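Local coordinates for protein ORF10 (PDB 6RIW) that probably condenses acyl units in polyunsaturated fatty acid synthesis, this part of the longer protein being its ketosynthase and chain length factor didomain, at residues A[302-307]-A[343-348]; A[476-481]-A[832-837]; A[11-16]-A[20-25]; A[54-59]-A[592-597]. One frame throughout, in Å; residues are numbered along the deposited sequence.

Contact 1: A[302-307]-A[343-348]; sequences PNTKGQ and LRSMET
Ser345 OG, Gln307 OE1 and Thr304 OG1 make a small polar cluster between two helices. Ser345 OG donates to Gln307 OE1 over 2.6 Å, approaching 25° out of the carbonyl plane of the amide. Gln307 CG stands anti to its own carbonyl carbon (chi1 -58°) and the chain beyond it is extended, which brings OE1 to the serine. Thr304 OG1 lies 2.8 Å from Ser345 OG, within hydrogen-bonding range, but its proton may go to another acceptor. Val341 O is a second acceptor near Ser345 OG and would have to share its one proton with Gln307 OE1. One water extends the network, lying 2.7 Å from both Thr304 OG1 and Thr348 OG1.

The van der Waals part is smaller. Thr304 CG2 sits over the centre of one face of the Arg344 guanidinium, 4.1 Å from Arg344 NH1. The two side chains cross at about a right angle.

Asn303 caps the start of helix 304-318: its OD1 accepts from Lys305 N.

The contact ties the first turn of helix 304-318 to helix 336-350 in the ketosynthase half. Strand 283-292 holds the first helix through Ser291, and Leu343 and Met346 of the second pack on strand 358-360.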
loop_
_atom_site.group_PDB
_atom_site.type_symbol
_atom_site.label_atom_id
_atom_site.label_comp_id
_atom_site.label_asym_id
_atom_site.label_seq_id
_atom_site.Cartn_x
_atom_site.Cartn_y
_atom_site.Cartn_z
ATOM N N PRO A 302 18.581 -3.283 8.415
ATOM C CA PRO A 302 19.223 -2.917 7.146
ATOM C C PRO A 302 20.469 -3.747 6.873
ATOM O O PRO A 302 21.143 -4.227 7.787
ATOM C CB PRO A 302 19.592 -1.446 7.351
ATOM C CG PRO A 302 19.799 -1.342 8.844
ATOM C CD PRO A 302 18.817 -2.283 9.473
ATOM N N ASN A 303 20.763 -3.900 5.584
ATOM C CA ASN A 303 21.887 -4.686 5.087
ATOM C C ASN A 303 22.802 -3.750 4.316
ATOM O O ASN A 303 22.382 -3.143 3.326
ATOM C CB ASN A 303 21.395 -5.826 4.190
ATOM C CG ASN A 303 22.466 -6.863 3.893
ATOM O OD1 ASN A 303 23.653 -6.547 3.807
ATOM N ND2 ASN A 303 22.037 -8.117 3.708
ATOM N N THR A 304 24.051 -3.625 4.764
ATOM C CA THR A 304 24.937 -2.683 4.094
ATOM C C THR A 304 25.159 -3.052 2.624
ATOM O O THR A 304 25.379 -2.161 1.798
ATOM C CB THR A 304 26.272 -2.582 4.848
ATOM O OG1 THR A 304 27.082 -1.551 4.255
ATOM C CG2 THR A 304 27.017 -3.915 4.820
ATOM N N LYS A 305 25.054 -4.336 2.261
ATOM C CA LYS A 305 25.320 -4.710 0.867
ATOM C C LYS A 305 24.306 -4.079 -0.087
ATOM O O LYS A 305 24.676 -3.613 -1.171
ATOM C CB LYS A 305 25.342 -6.234 0.696
ATOM C CG LYS A 305 23.978 -6.926 0.798
ATOM C CD LYS A 305 24.080 -8.453 0.952
ATOM C CE LYS A 305 23.952 -9.171 -0.369
ATOM N NZ LYS A 305 22.535 -9.615 -0.592
ATOM N N GLY A 306 23.026 -4.044 0.300
ATOM C CA GLY A 306 22.032 -3.419 -0.557
ATOM C C GLY A 306 22.186 -1.916 -0.638
ATOM O O GLY A 306 21.862 -1.309 -1.667
ATOM N N GLN A 307 22.664 -1.287 0.444
ATOM C CA GLN A 307 22.847 0.161 0.433
ATOM C C GLN A 307 24.003 0.575 -0.464
ATOM O O GLN A 307 23.882 1.530 -1.235
ATOM C CB GLN A 307 23.061 0.671 1.858
ATOM C CG GLN A 307 21.878 0.297 2.785
ATOM C CD GLN A 307 22.061 0.810 4.201
ATOM O OE1 GLN A 307 23.141 1.302 4.558
ATOM N NE2 GLN A 307 21.010 0.685 5.027
ATOM N N LEU A 343 26.090 4.697 8.046
ATOM C CA LEU A 343 27.410 5.327 8.060
ATOM C C LEU A 343 28.469 4.386 7.492
ATOM O O LEU A 343 29.393 4.831 6.803
ATOM C CB LEU A 343 27.780 5.763 9.480
ATOM C CG LEU A 343 27.076 7.028 9.975
ATOM C CD1 LEU A 343 27.195 7.189 11.499
ATOM C CD2 LEU A 343 27.623 8.246 9.243
ATOM N N ARG A 344 28.337 3.088 7.751
ATOM C CA ARG A 344 29.269 2.127 7.168
ATOM C C ARG A 344 29.127 2.077 5.655
ATOM O O ARG A 344 30.133 2.086 4.929
ATOM C CB ARG A 344 29.045 0.744 7.779
ATOM C CG ARG A 344 29.812 -0.383 7.086
ATOM C CD ARG A 344 29.688 -1.691 7.832
ATOM N NE ARG A 344 30.449 -2.776 7.201
ATOM C CZ ARG A 344 30.219 -4.076 7.399
ATOM N NH1 ARG A 344 29.247 -4.470 8.213
ATOM N NH2 ARG A 344 30.954 -4.990 6.778
ATOM N N SER A 345 27.880 2.019 5.165
ATOM C CA SER A 345 27.624 1.996 3.729
ATOM C C SER A 345 28.234 3.202 3.042
ATOM O O SER A 345 28.872 3.077 1.992
ATOM C CB SER A 345 26.114 1.963 3.473
ATOM O OG SER A 345 25.573 0.757 3.955
ATOM N N MET A 346 28.031 4.390 3.610
ATOM C CA MET A 346 28.564 5.589 2.979
ATOM C C MET A 346 30.083 5.611 3.045
ATOM O O MET A 346 30.742 6.090 2.116
ATOM C CB MET A 346 27.985 6.824 3.643
ATOM C CG MET A 346 26.482 6.935 3.491
ATOM S SD MET A 346 25.964 8.638 3.726
ATOM C CE MET A 346 25.851 8.612 5.524
ATOM N N GLU A 347 30.650 5.103 4.137
ATOM C CA GLU A 347 32.105 5.023 4.238
ATOM C C GLU A 347 32.662 4.107 3.157
ATOM O O GLU A 347 33.596 4.473 2.430
ATOM C CB GLU A 347 32.501 4.525 5.629
ATOM C CG GLU A 347 33.941 4.017 5.722
ATOM C CD GLU A 347 34.219 3.360 7.049
ATOM O OE1 GLU A 347 34.348 4.097 8.053
ATOM O OE2 GLU A 347 34.286 2.110 7.092
ATOM N N THR A 348 32.058 2.925 3.005
ATOM C CA THR A 348 32.513 1.975 1.997
ATOM C C THR A 348 32.513 2.592 0.604
ATOM O O THR A 348 33.487 2.451 -0.144
ATOM C CB THR A 348 31.629 0.736 2.030
ATOM O OG1 THR A 348 31.777 0.089 3.299
ATOM C CG2 THR A 348 31.990 -0.218 0.901
HETATM O O HOH W 1 29.724 -1.622 3.732
#

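Contact 2: A[476-481]-A[832-837]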
loop_
_atom_site.group_PDB
_atom_site.type_symbol
_atom_site.label_atom_id
_atom_site.label_comp_id
_atom_site.label_asym_id
_atom_site.label_seq_id
_atom_site.Cartn_x
_atom_site.Cartn_y
_atom_site.Cartn_z
ATOM N N SER A 476 -1.442 -20.303 -8.997
ATOM C CA SER A 476 -2.723 -19.743 -8.592
ATOM C C SER A 476 -3.293 -20.526 -7.420
ATOM O O SER A 476 -3.185 -21.754 -7.366
ATOM C CB SER A 476 -3.710 -19.765 -9.758
ATOM O OG SER A 476 -3.947 -21.107 -10.167
ATOM N N HIS A 477 -3.957 -19.817 -6.522
ATOM C CA HIS A 477 -4.681 -20.434 -5.407
ATOM C C HIS A 477 -5.977 -19.641 -5.229
ATOM O O HIS A 477 -5.991 -18.600 -4.563
ATOM C CB HIS A 477 -3.810 -20.431 -4.163
ATOM C CG HIS A 477 -4.392 -21.198 -3.020
ATOM N ND1 HIS A 477 -3.625 -21.652 -1.970
ATOM C CD2 HIS A 477 -5.661 -21.585 -2.755
ATOM C CE1 HIS A 477 -4.397 -22.284 -1.106
ATOM N NE2 HIS A 477 -5.638 -22.261 -1.555
ATOM N N PHE A 478 -7.057 -20.125 -5.845
ATOM C CA PHE A 478 -8.362 -19.462 -5.825
ATOM C C PHE A 478 -9.367 -20.427 -5.219
ATOM O O PHE A 478 -9.679 -21.464 -5.822
ATOM C CB PHE A 478 -8.797 -19.055 -7.228
ATOM C CG PHE A 478 -8.009 -17.929 -7.805
ATOM C CD1 PHE A 478 -8.058 -16.665 -7.232
ATOM C CD2 PHE A 478 -7.223 -18.132 -8.932
ATOM C CE1 PHE A 478 -7.349 -15.612 -7.775
ATOM C CE2 PHE A 478 -6.503 -17.084 -9.484
ATOM C CZ PHE A 478 -6.569 -15.816 -8.888
ATOM N N GLY A 479 -9.871 -20.099 -4.032
ATOM C CA GLY A 479 -10.826 -21.010 -3.421
ATOM C C GLY A 479 -10.156 -22.348 -3.192
ATOM O O GLY A 479 -8.984 -22.420 -2.832
ATOM N N SER A 480 -10.886 -23.429 -3.444
ATOM C CA SER A 480 -10.281 -24.750 -3.278
ATOM C C SER A 480 -9.429 -25.177 -4.472
ATOM O O SER A 480 -8.863 -26.274 -4.439
ATOM C CB SER A 480 -11.380 -25.792 -3.013
ATOM O OG SER A 480 -12.284 -25.783 -4.096
ATOM N N ALA A 481 -9.323 -24.360 -5.522
ATOM C CA ALA A 481 -8.390 -24.638 -6.627
ATOM C C ALA A 481 -7.023 -24.131 -6.193
ATOM O O ALA A 481 -6.671 -22.966 -6.378
ATOM C CB ALA A 481 -8.855 -23.990 -7.921
ATOM N N ALA A 832 -17.143 -16.118 -12.980
ATOM C CA ALA A 832 -18.143 -17.179 -12.932
ATOM C C ALA A 832 -17.586 -18.468 -12.323
ATOM O O ALA A 832 -18.358 -19.288 -11.804
ATOM C CB ALA A 832 -18.682 -17.422 -14.338
ATOM N N ASN A 833 -16.271 -18.676 -12.379
ATOM C CA ASN A 833 -15.663 -19.875 -11.811
ATOM C C ASN A 833 -15.174 -19.667 -10.385
ATOM O O ASN A 833 -15.301 -20.578 -9.563
ATOM C CB ASN A 833 -14.481 -20.359 -12.680
ATOM C CG ASN A 833 -14.839 -20.418 -14.132
ATOM O OD1 ASN A 833 -14.647 -19.451 -14.860
ATOM N ND2 ASN A 833 -15.395 -21.547 -14.567
ATOM N N ILE A 834 -14.566 -18.511 -10.079
ATOM C CA ILE A 834 -13.901 -18.360 -8.788
ATOM C C ILE A 834 -14.302 -17.051 -8.103
ATOM O O ILE A 834 -13.675 -16.646 -7.119
ATOM C CB ILE A 834 -12.365 -18.469 -8.923
ATOM C CG1 ILE A 834 -11.811 -17.635 -10.085
ATOM C CG2 ILE A 834 -11.942 -19.930 -9.203
ATOM C CD1 ILE A 834 -11.552 -16.200 -9.762
ATOM N N GLY A 835 -15.357 -16.393 -8.592
ATOM C CA GLY A 835 -15.873 -15.208 -7.906
ATOM C C GLY A 835 -15.002 -13.961 -8.117
ATOM O O GLY A 835 -14.044 -13.951 -8.879
ATOM N N HIS A 836 -15.390 -12.873 -7.442
ATOM C CA HIS A 836 -14.761 -11.563 -7.614
ATOM C C HIS A 836 -13.657 -11.431 -6.575
ATOM O O HIS A 836 -13.944 -11.332 -5.381
ATOM C CB HIS A 836 -15.796 -10.453 -7.433
ATOM C CG HIS A 836 -15.370 -9.122 -7.969
ATOM N ND1 HIS A 836 -14.056 -8.702 -7.959
ATOM C CD2 HIS A 836 -16.079 -8.131 -8.564
ATOM C CE1 HIS A 836 -13.971 -7.505 -8.518
ATOM N NE2 HIS A 836 -15.186 -7.131 -8.892
ATOM N N THR A 837 -12.390 -11.421 -7.008
ATOM C CA THR A 837 -11.284 -11.355 -6.061
ATOM C C THR A 837 -10.688 -9.947 -5.955
ATOM O O THR A 837 -9.551 -9.792 -5.491
ATOM C CB THR A 837 -10.212 -12.401 -6.411
ATOM O OG1 THR A 837 -9.669 -12.144 -7.723
ATOM C CG2 THR A 837 -10.838 -13.819 -6.416
#
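Phe478 offers one face of its ring to Ile834 CD1. Its CB also packs against Ile834 CG2 at 3.8 Å. Both isoleucine branches therefore take part. CG1 lies between the backbone N and the carbonyl carbon (chi1 46°), and this carries CD1 over the ring while CG2 meets the phenylalanine stem. Thr837 CG2 comes in obliquely, 4.1 Å from Phe478 CD1, and the two side chains cross at about a right angle.

Phe478 ends strand 469-478 and opens a type II' turn to Ala481. The turn is closed by hydrogen bonds both ways between Phe478 and Ala481, with Gly479 at positive phi. Across from it, Gly835 leaves the short helix 831-834, also with positive phi. The sequence from Asn833 to His836 matches the Asn-x-Gly-His motif of ketosynthases, here in the chain length factor half.

Phe487 of helix 484-492 meets the Phe478 ring with planes at about 50°. Ala844 of helix 841-854 touches both Phe478 and Ile834.

All three touching residues are buried, and no hydrogen bond or salt bridge crosses between the segments. The contact thus rests on shape and apolar burial, and Thr837 takes part mainly through its methyl.

Contact 3: A[11-16]-A[20-25]; sequences NLFPGS and DQFWQQ
This is a local strand-turn-helix contact in the ketosynthase half, which has the thiolase fold. The end of strand 4-12 and its following turn fold back on helix 19-27, with Phe13 and Phe22 meeting at the core. Their rings form a T-shaped (edge-to-face) pair, with centroids 5.0 Å apart and planes at 80°. Phe13 gives the edge. Its CD2 lies over one face of Phe22, toward the rim and 3.7 Å from Phe22 CD1. Phe22 CG is anti to the backbone N (chi1 164°), which sets the ring beside Phe13. Leu366 of helix 363-366 touches both rings.

A polar layer lies next to the aromatic one. Phe13 to Ser16 form a type II turn, and Gln25 reads its backbone. Gln25 NE2 donates to Gly15 O over 2.8 Å, nearly straight at 161°. The donor sits above the carbonyl plane. The other end of the amide, Gln25 OE1, accepts from a water that also donates to Pro14 O and accepts from Ser16 OG. With an alanine here in place of the glutamine, Gly15 O would probably lose this donor and the water one of its three partners.

Gln21 runs alongside Ser16, with Gln21 CG 3.8 Å from Ser16 CB. Its OE1 is bound by Gln17 N. Ser16 OG reaches within 3.5 Å of Phe22 CB. The backbone angles of Gly15 call for glycine, since a beta carbon would press on Pro14 O; it would also be tight, 3.2 Å from Gln25 OE1.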
loop_
_atom_site.group_PDB
_atom_site.type_symbol
_atom_site.label_atom_id
_atom_site.label_comp_id
_atom_site.label_asym_id
_atom_site.label_seq_id
_atom_site.Cartn_x
_atom_site.Cartn_y
_atom_site.Cartn_z
ATOM N N ASN A 11 4.024 20.719 0.713
ATOM C CA ASN A 11 4.198 19.878 1.886
ATOM C C ASN A 11 3.108 20.134 2.911
ATOM O O ASN A 11 2.600 21.253 3.052
ATOM C CB ASN A 11 5.542 20.118 2.554
ATOM C CG ASN A 11 5.688 21.555 3.038
ATOM O OD1 ASN A 11 5.726 22.471 2.221
ATOM N ND2 ASN A 11 5.734 21.758 4.360
ATOM N N LEU A 12 2.785 19.079 3.657
ATOM C CA LEU A 12 2.026 19.191 4.904
ATOM C C LEU A 12 2.811 18.339 5.886
ATOM O O LEU A 12 2.665 17.113 5.916
ATOM C CB LEU A 12 0.574 18.735 4.758
ATOM C CG LEU A 12 -0.306 18.867 5.995
ATOM C CD1 LEU A 12 -0.367 20.337 6.442
ATOM C CD2 LEU A 12 -1.703 18.336 5.658
ATOM N N PHE A 13 3.666 18.994 6.662
ATOM C CA PHE A 13 4.581 18.355 7.594
ATOM C C PHE A 13 4.228 18.755 9.015
ATOM O O PHE A 13 3.556 19.772 9.226
ATOM C CB PHE A 13 6.036 18.777 7.323
ATOM C CG PHE A 13 6.576 18.369 5.981
ATOM C CD1 PHE A 13 5.994 17.335 5.237
ATOM C CD2 PHE A 13 7.685 19.022 5.465
ATOM C CE1 PHE A 13 6.507 16.970 4.001
ATOM C CE2 PHE A 13 8.216 18.667 4.231
ATOM C CZ PHE A 13 7.628 17.627 3.493
ATOM N N PRO A 14 4.665 17.991 10.025
ATOM C CA PRO A 14 4.511 18.477 11.399
ATOM C C PRO A 14 5.088 19.883 11.492
ATOM O O PRO A 14 6.244 20.105 11.111
ATOM C CB PRO A 14 5.303 17.466 12.237
ATOM C CG PRO A 14 5.294 16.188 11.397
ATOM C CD PRO A 14 5.295 16.654 9.963
ATOM N N GLY A 15 4.261 20.854 11.883
ATOM C CA GLY A 15 4.696 22.223 12.024
ATOM C C GLY A 15 4.508 23.128 10.821
ATOM O O GLY A 15 4.603 24.349 10.986
ATOM N N SER A 16 4.253 22.607 9.617
ATOM C CA SER A 16 4.239 23.510 8.467
ATOM C C SER A 16 3.280 23.045 7.379
ATOM O O SER A 16 2.968 21.857 7.264
ATOM C CB SER A 16 5.656 23.691 7.892
ATOM O OG SER A 16 6.141 22.496 7.316
ATOM N N ASP A 20 8.149 27.370 2.167
ATOM C CA ASP A 20 8.937 28.454 2.760
ATOM C C ASP A 20 8.827 28.448 4.282
ATOM O O ASP A 20 9.792 28.769 4.988
ATOM C CB ASP A 20 8.493 29.798 2.185
ATOM C CG ASP A 20 7.049 30.140 2.539
ATOM O OD1 ASP A 20 6.281 29.219 2.920
ATOM O OD2 ASP A 20 6.677 31.332 2.439
ATOM N N GLN A 21 7.656 28.094 4.810
ATOM C CA GLN A 21 7.509 27.940 6.257
ATOM C C GLN A 21 8.396 26.815 6.786
ATOM O O GLN A 21 9.072 26.965 7.811
ATOM C CB GLN A 21 6.035 27.694 6.569
ATOM C CG GLN A 21 5.653 27.447 8.001
ATOM C CD GLN A 21 4.155 27.160 8.102
ATOM O OE1 GLN A 21 3.514 26.816 7.098
ATOM N NE2 GLN A 21 3.588 27.311 9.298
ATOM N N PHE A 22 8.406 25.674 6.095
ATOM C CA PHE A 22 9.265 24.558 6.479
ATOM C C PHE A 22 10.735 24.961 6.443
ATOM O O PHE A 22 11.496 24.659 7.371
ATOM C CB PHE A 22 8.966 23.388 5.536
ATOM C CG PHE A 22 9.999 22.279 5.513
ATOM C CD1 PHE A 22 10.182 21.449 6.603
ATOM C CD2 PHE A 22 10.701 22.008 4.354
ATOM C CE1 PHE A 22 11.090 20.403 6.562
ATOM C CE2 PHE A 22 11.616 20.954 4.300
ATOM C CZ PHE A 22 11.802 20.153 5.406
ATOM N N TRP A 23 11.142 25.658 5.384
ATOM C CA TRP A 23 12.535 26.075 5.247
ATOM C C TRP A 23 12.960 26.982 6.399
ATOM O O TRP A 23 14.021 26.782 7.002
ATOM C CB TRP A 23 12.733 26.784 3.908
ATOM C CG TRP A 23 14.143 27.203 3.691
ATOM C CD1 TRP A 23 14.636 28.478 3.734
ATOM C CD2 TRP A 23 15.266 26.345 3.436
ATOM N NE1 TRP A 23 15.992 28.463 3.500
ATOM C CE2 TRP A 23 16.403 27.169 3.320
ATOM C CE3 TRP A 23 15.419 24.958 3.292
ATOM C CZ2 TRP A 23 17.674 26.656 3.064
ATOM C CZ3 TRP A 23 16.685 24.453 3.033
ATOM C CH2 TRP A 23 17.795 25.302 2.924
ATOM N N GLN A 24 12.133 27.979 6.727
ATOM C CA GLN A 24 12.464 28.870 7.839
ATOM C C GLN A 24 12.578 28.096 9.146
ATOM O O GLN A 24 13.454 28.375 9.973
ATOM C CB GLN A 24 11.412 29.971 7.958
ATOM C CG GLN A 24 11.819 31.105 8.891
ATOM C CD GLN A 24 13.106 31.799 8.445
ATOM O OE1 GLN A 24 13.340 32.011 7.249
ATOM N NE2 GLN A 24 13.944 32.158 9.412
ATOM N N GLN A 25 11.712 27.103 9.348
ATOM C CA GLN A 25 11.808 26.302 10.563
ATOM C C GLN A 25 13.138 25.559 10.632
ATOM O O GLN A 25 13.733 25.435 11.713
ATOM C CB GLN A 25 10.637 25.324 10.642
ATOM C CG GLN A 25 9.390 25.983 11.203
ATOM C CD GLN A 25 8.137 25.198 10.927
ATOM O OE1 GLN A 25 8.188 23.986 10.699
ATOM N NE2 GLN A 25 6.993 25.885 10.932
HETATM O O HOH W 2 7.701 21.593 9.328
#

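Contact 4: A[54-59]-A[592-597]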
loop_
_atom_site.group_PDB
_atom_site.type_symbol
_atom_site.label_atom_id
_atom_site.label_comp_id
_atom_site.label_asym_id
_atom_site.label_seq_id
_atom_site.Cartn_x
_atom_site.Cartn_y
_atom_site.Cartn_z
ATOM N N ASP A 54 4.847 -4.240 27.828
ATOM C CA ASP A 54 3.505 -4.390 28.380
ATOM C C ASP A 54 2.489 -4.601 27.263
ATOM O O ASP A 54 2.462 -3.850 26.285
ATOM C CB ASP A 54 3.126 -3.164 29.211
ATOM C CG ASP A 54 3.923 -3.069 30.511
ATOM O OD1 ASP A 54 4.647 -4.038 30.838
ATOM O OD2 ASP A 54 3.834 -2.026 31.200
ATOM N N THR A 55 1.639 -5.611 27.425
ATOM C CA THR A 55 0.723 -6.008 26.357
ATOM C C THR A 55 -0.378 -4.974 26.146
ATOM O O THR A 55 -0.955 -4.458 27.106
ATOM C CB THR A 55 0.079 -7.354 26.692
ATOM O OG1 THR A 55 1.083 -8.283 27.121
ATOM C CG2 THR A 55 -0.634 -7.910 25.475
ATOM N N ASP A 56 -0.698 -4.716 24.873
ATOM C CA ASP A 56 -1.745 -3.772 24.461
ATOM C C ASP A 56 -1.464 -2.356 24.964
ATOM O O ASP A 56 -2.394 -1.575 25.177
ATOM C CB ASP A 56 -3.146 -4.216 24.903
ATOM C CG ASP A 56 -3.503 -5.646 24.451
ATOM O OD1 ASP A 56 -3.169 -6.054 23.320
ATOM O OD2 ASP A 56 -4.128 -6.369 25.247
ATOM N N LYS A 57 -0.180 -2.004 25.119
ATOM C CA LYS A 57 0.235 -0.679 25.566
ATOM C C LYS A 57 1.358 -0.160 24.674
ATOM O O LYS A 57 2.165 -0.936 24.156
ATOM C CB LYS A 57 0.739 -0.705 27.028
ATOM C CG LYS A 57 -0.224 -1.289 28.018
ATOM C CD LYS A 57 -1.334 -0.306 28.332
ATOM C CE LYS A 57 -2.171 -0.817 29.495
ATOM N NZ LYS A 57 -3.444 -0.071 29.634
ATOM N N PHE A 58 1.415 1.155 24.482
ATOM C CA PHE A 58 2.626 1.733 23.918
ATOM C C PHE A 58 3.415 2.432 25.022
ATOM O O PHE A 58 2.868 2.770 26.069
ATOM C CB PHE A 58 2.351 2.687 22.734
ATOM C CG PHE A 58 1.094 3.506 22.838
ATOM C CD1 PHE A 58 0.934 4.437 23.840
ATOM C CD2 PHE A 58 0.113 3.396 21.869
ATOM C CE1 PHE A 58 -0.212 5.222 23.901
ATOM C CE2 PHE A 58 -1.033 4.176 21.911
ATOM C CZ PHE A 58 -1.199 5.094 22.934
ATOM N N TYR A 59 4.729 2.563 24.833
ATOM C CA TYR A 59 5.557 3.168 25.875
ATOM C C TYR A 59 6.134 4.505 25.444
ATOM O O TYR A 59 7.017 5.036 26.120
ATOM C CB TYR A 59 6.677 2.212 26.320
ATOM C CG TYR A 59 7.757 1.887 25.294
ATOM C CD1 TYR A 59 8.957 2.582 25.273
ATOM C CD2 TYR A 59 7.589 0.844 24.395
ATOM C CE1 TYR A 59 9.951 2.266 24.361
ATOM C CE2 TYR A 59 8.570 0.512 23.486
ATOM C CZ TYR A 59 9.747 1.231 23.462
ATOM O OH TYR A 59 10.715 0.893 22.547
ATOM N N ARG A 592 -7.005 -3.351 16.517
ATOM C CA ARG A 592 -7.577 -2.334 17.404
ATOM C C ARG A 592 -8.920 -2.794 17.970
ATOM O O ARG A 592 -9.287 -2.425 19.096
ATOM C CB ARG A 592 -7.733 -0.994 16.674
ATOM C CG ARG A 592 -8.257 0.103 17.618
ATOM C CD ARG A 592 -8.216 1.504 17.027
ATOM N NE ARG A 592 -8.814 2.429 17.998
ATOM C CZ ARG A 592 -8.579 3.738 18.042
ATOM N NH1 ARG A 592 -7.759 4.295 17.169
ATOM N NH2 ARG A 592 -9.166 4.488 18.972
ATOM N N GLY A 593 -9.658 -3.607 17.213
ATOM C CA GLY A 593 -10.858 -4.224 17.752
ATOM C C GLY A 593 -10.609 -4.922 19.076
ATOM O O GLY A 593 -11.468 -4.915 19.961
ATOM N N ARG A 594 -9.428 -5.521 19.235
ATOM C CA ARG A 594 -9.037 -6.090 20.527
ATOM C C ARG A 594 -8.540 -5.014 21.496
ATOM O O ARG A 594 -9.014 -4.902 22.636
ATOM C CB ARG A 594 -7.953 -7.150 20.299
ATOM C CG ARG A 594 -7.212 -7.603 21.565
ATOM C CD ARG A 594 -5.789 -8.127 21.317
ATOM N NE ARG A 594 -5.096 -8.150 22.608
ATOM C CZ ARG A 594 -5.126 -9.167 23.464
ATOM N NH1 ARG A 594 -5.767 -10.277 23.150
ATOM N NH2 ARG A 594 -4.508 -9.064 24.641
ATOM N N VAL A 595 -7.588 -4.212 21.058
ATOM C CA VAL A 595 -6.863 -3.324 21.970
ATOM C C VAL A 595 -7.809 -2.325 22.630
ATOM O O VAL A 595 -7.706 -2.039 23.835
ATOM C CB VAL A 595 -5.732 -2.617 21.208
ATOM C CG1 VAL A 595 -5.231 -1.428 21.979
ATOM C CG2 VAL A 595 -4.601 -3.620 20.895
ATOM N N ASN A 596 -8.774 -1.820 21.869
ATOM C CA ASN A 596 -9.628 -0.736 22.356
ATOM C C ASN A 596 -10.593 -1.199 23.444
ATOM O O ASN A 596 -11.147 -0.359 24.170
ATOM C CB ASN A 596 -10.389 -0.135 21.175
ATOM C CG ASN A 596 -10.606 1.353 21.308
ATOM O OD1 ASN A 596 -10.330 2.111 20.376
ATOM N ND2 ASN A 596 -11.163 1.783 22.451
ATOM N N LEU A 597 -10.784 -2.511 23.599
ATOM C CA LEU A 597 -11.676 -2.983 24.648
ATOM C C LEU A 597 -11.182 -2.588 26.043
ATOM O O LEU A 597 -11.977 -2.611 26.978
ATOM C CB LEU A 597 -11.868 -4.500 24.550
ATOM C CG LEU A 597 -12.665 -4.931 23.309
ATOM C CD1 LEU A 597 -12.639 -6.467 23.161
ATOM C CD2 LEU A 597 -14.082 -4.453 23.424
#
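A type II turn from Asp54 to Lys57 brings the backbone of Asp56 up to helix 589-595, with Asp56 CA 5.7 Å from Val595 CA. The motif is a side-on, two-pronged salt bridge between Asp56 and Arg594. It crosses from the ketosynthase half to the chain length factor half.

Arg594 NE donates to Asp56 OD1 at 2.9 Å, almost straight at 167°. Arg594 NH2 donates to Asp56 OD2 at 2.8 Å, on the syn lone pair of OD2. The second bond is more bent, at 147°. The groups are not coplanar: carboxylate and guanidinium planes are 46° apart. The Arg594 chain is extended from CG to NE, which carries the NE edge of the guanidinium to the acid.

More charges surround the pair. Lys625 also binds Asp56 OD2, while Arg594 NH1 goes to Asp626 and to Ala629 O. This network is likely to favour a charged carboxylate at the buried Asp56. A leucine in place of Arg594 would probably leave Asp56 with Lys625 as its main charged mate and free its carboxylate to turn.

Arg592 is held nearby: its NE and NH2 both grip Asn596 OD1, while NH1 makes a salt bridge to Asp227 of the ketosynthase half.

Two methyls border the bridge. Thr55 CG2 lies 4.1 Å from Arg594 NH2, and Val595 CG2 is 3.7 Å from Asp56 OD1.

How the contacts relate
Contacts 1 and 3 belong to the ketosynthase half, and contact 2 to the chain length factor half. Contact 4 joins the halves. Contacts 1 and 3 have centres about 30 Å apart, with nearest atoms about 18 Å apart. Contact 2 is far from both: its centre is about 43 Å from that of contact 1 and about 48 Å from that of contact 3, on the opposite side of the chain's centre from the latter. Contact 4 is more central to the set, its centre about 33 to 36 Å from each of the others. None of the four touches another. All lie away from the magnesium site at Met1 and Lys286.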